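Local coordinates for protein intermedilysin (Streptococcus intermedius, PDB 5IMW) that recognises human CD59 and probably lyses host cells by inserting an oligomeric pore into their cholesterol-containing membranes, at residues G27-N32 and N349-E354. Sequence-based numbering, arbitrary orientation.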
# COMPACT_ATOMS: atom_id res chain seq x y z
N GLY A 27 6.10 8.11 -13.68
CA GLY A 27 6.54 6.94 -14.41
C GLY A 27 5.85 6.83 -15.76
O GLY A 27 5.34 7.81 -16.30
N GLU A 28 5.84 5.62 -16.29
CA GLU A 28 5.21 5.38 -17.59
C GLU A 28 3.73 5.72 -17.54
O GLU A 28 3.05 5.47 -16.54
CB GLU A 28 5.40 3.93 -18.03
CG GLU A 28 6.77 3.60 -18.59
CD GLU A 28 7.04 4.28 -19.93
OE1 GLU A 28 6.16 5.02 -20.41
OE2 GLU A 28 8.13 4.07 -20.49
N LYS A 29 3.23 6.29 -18.63
CA LYS A 29 1.80 6.52 -18.83
C LYS A 29 1.36 5.67 -20.02
O LYS A 29 1.86 5.85 -21.13
CB LYS A 29 1.50 7.99 -19.07
CG LYS A 29 1.61 8.86 -17.83
CD LYS A 29 0.36 9.69 -17.55
CE LYS A 29 0.57 11.16 -17.86
NZ LYS A 29 -0.50 12.00 -17.25
N LEU A 30 0.43 4.75 -19.78
CA LEU A 30 -0.03 3.82 -20.80
C LEU A 30 -1.45 4.17 -21.23
O LEU A 30 -2.22 4.76 -20.47
CB LEU A 30 0.01 2.38 -20.29
CG LEU A 30 1.23 1.97 -19.44
CD1 LEU A 30 1.18 0.48 -19.16
CD2 LEU A 30 2.53 2.35 -20.12
N LYS A 31 -1.79 3.79 -22.46
CA LYS A 31 -3.16 3.93 -22.92
C LYS A 31 -4.00 2.80 -22.34
O LYS A 31 -3.51 1.69 -22.10
CB LYS A 31 -3.24 3.90 -24.45
CG LYS A 31 -3.88 5.14 -25.10
CD LYS A 31 -5.24 5.52 -24.49
CE LYS A 31 -5.55 6.99 -24.68
NZ LYS A 31 -6.54 7.48 -23.68
N ASN A 32 -5.28 3.10 -22.10
CA ASN A 32 -6.19 2.11 -21.54
C ASN A 32 -6.08 0.80 -22.31
O ASN A 32 -5.95 0.79 -23.53
CB ASN A 32 -7.62 2.63 -21.57
CG ASN A 32 -7.77 3.95 -20.84
OD1 ASN A 32 -6.82 4.71 -20.71
ND2 ASN A 32 -8.98 4.23 -20.37
N ASN A 349 3.91 8.82 -9.21
CA ASN A 349 2.77 8.44 -10.02
C ASN A 349 3.24 7.59 -11.19
O ASN A 349 4.35 7.78 -11.70
CB ASN A 349 2.01 9.67 -10.53
CG ASN A 349 1.67 10.65 -9.41
OD1 ASN A 349 1.57 10.26 -8.25
ND2 ASN A 349 1.48 11.91 -9.77
N THR A 350 2.40 6.66 -11.62
CA THR A 350 2.74 5.78 -12.73
C THR A 350 1.50 4.99 -13.13
O THR A 350 0.51 4.95 -12.40
CB THR A 350 3.89 4.83 -12.37
OG1 THR A 350 4.17 3.96 -13.48
CG2 THR A 350 3.53 3.99 -11.17
N ASP A 351 1.57 4.37 -14.30
CA ASP A 351 0.58 3.41 -14.75
C ASP A 351 1.21 2.02 -14.79
O ASP A 351 2.43 1.87 -14.76
CB ASP A 351 0.04 3.77 -16.14
CG ASP A 351 -0.77 5.06 -16.12
OD1 ASP A 351 -1.25 5.45 -15.04
OD2 ASP A 351 -0.92 5.68 -17.19
N TYR A 352 0.35 1.00 -14.84
CA TYR A 352 0.83 -0.38 -14.83
C TYR A 352 -0.29 -1.31 -15.28
O TYR A 352 -1.47 -0.95 -15.25
CB TYR A 352 1.34 -0.78 -13.44
CG TYR A 352 0.26 -0.82 -12.37
CD1 TYR A 352 -0.27 0.36 -11.85
CD2 TYR A 352 -0.21 -2.03 -11.88
CE1 TYR A 352 -1.25 0.32 -10.87
CE2 TYR A 352 -1.19 -2.07 -10.91
CZ TYR A 352 -1.71 -0.89 -10.41
OH TYR A 352 -2.68 -0.93 -9.44
N ILE A 353 0.11 -2.50 -15.71
CA ILE A 353 -0.82 -3.53 -16.16
C ILE A 353 -1.26 -4.37 -14.97
O ILE A 353 -0.46 -5.10 -14.38
CB ILE A 353 -0.18 -4.41 -17.24
CG1 ILE A 353 0.05 -3.61 -18.53
CG2 ILE A 353 -1.03 -5.64 -17.52
CD1 ILE A 353 -1.21 -3.08 -19.19
N GLU A 354 -2.55 -4.30 -14.64
CA GLU A 354 -3.10 -4.97 -13.47
C GLU A 354 -3.79 -6.26 -13.90
O GLU A 354 -4.91 -6.25 -14.42
CB GLU A 354 -4.07 -4.04 -12.74
CG GLU A 354 -5.15 -4.74 -11.92
CD GLU A 354 -5.57 -3.93 -10.71
OE1 GLU A 354 -4.68 -3.55 -9.92
OE2 GLU A 354 -6.78 -3.65 -10.57
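Gly-27 N donates to Asn-349 O at 2.7 Å in a nearly linear bond (N-H...O 179°), the last step of regular parallel pairing before the chain of 27-32 lifts off the sheet. In this three-stranded mixed sheet, strand 346-361 lies between strand 24-26 (parallel) and strand 44-59 (antiparallel); the long antiparallel pair is consistent with the elongated domain 2 of cholesterol-dependent cytolysins, which links the pore-forming body to the C-terminal sandwich. Continued parallel pairing would send Asp-351 N to the carbonyl of Gly-27, but it donates instead to Glu-28 O at 2.9 Å, one residue later. From there the Asp-351 side chain bridges the widening gap. Its CG lies anti to the carbonyl carbon (chi1 -66°), and OD2 accepts Leu-30 N at 3.1 Å through the anti lone pair, the one away from OD1, so a side-chain carboxylate, not a strand carbonyl, takes this N-H. OD2 also has a weak, long ion pair with Lys-52 of strand 44-59. Lys-29 NZ is not in contact with it, although its positive charge may still slightly stabilise the carboxylate. Leu-30 turns toward the strand; its side chain and that of Asp-351 run alongside each other and point opposite ways, Leu-30 CG 3.9 Å from Asp-351 CB. Farther along, Leu-30 CD1 lies 4.3 Å from Ile-353 CG1, a small apolar contact. The other edge of 349-354 bonds through the backbones of Thr-350 and Tyr-352 to Ile-55 and Gln-53. Just before the loop lies His-25, a known zinc ligand, with no zinc bound here. Beside Gly-27 CA, Thr-350 has OG1 opposite its own backbone nitrogen (chi1 179°), on the side of its carbonyl carbon, where the hydroxyl donates to Asp-351 O at 3.0 Å.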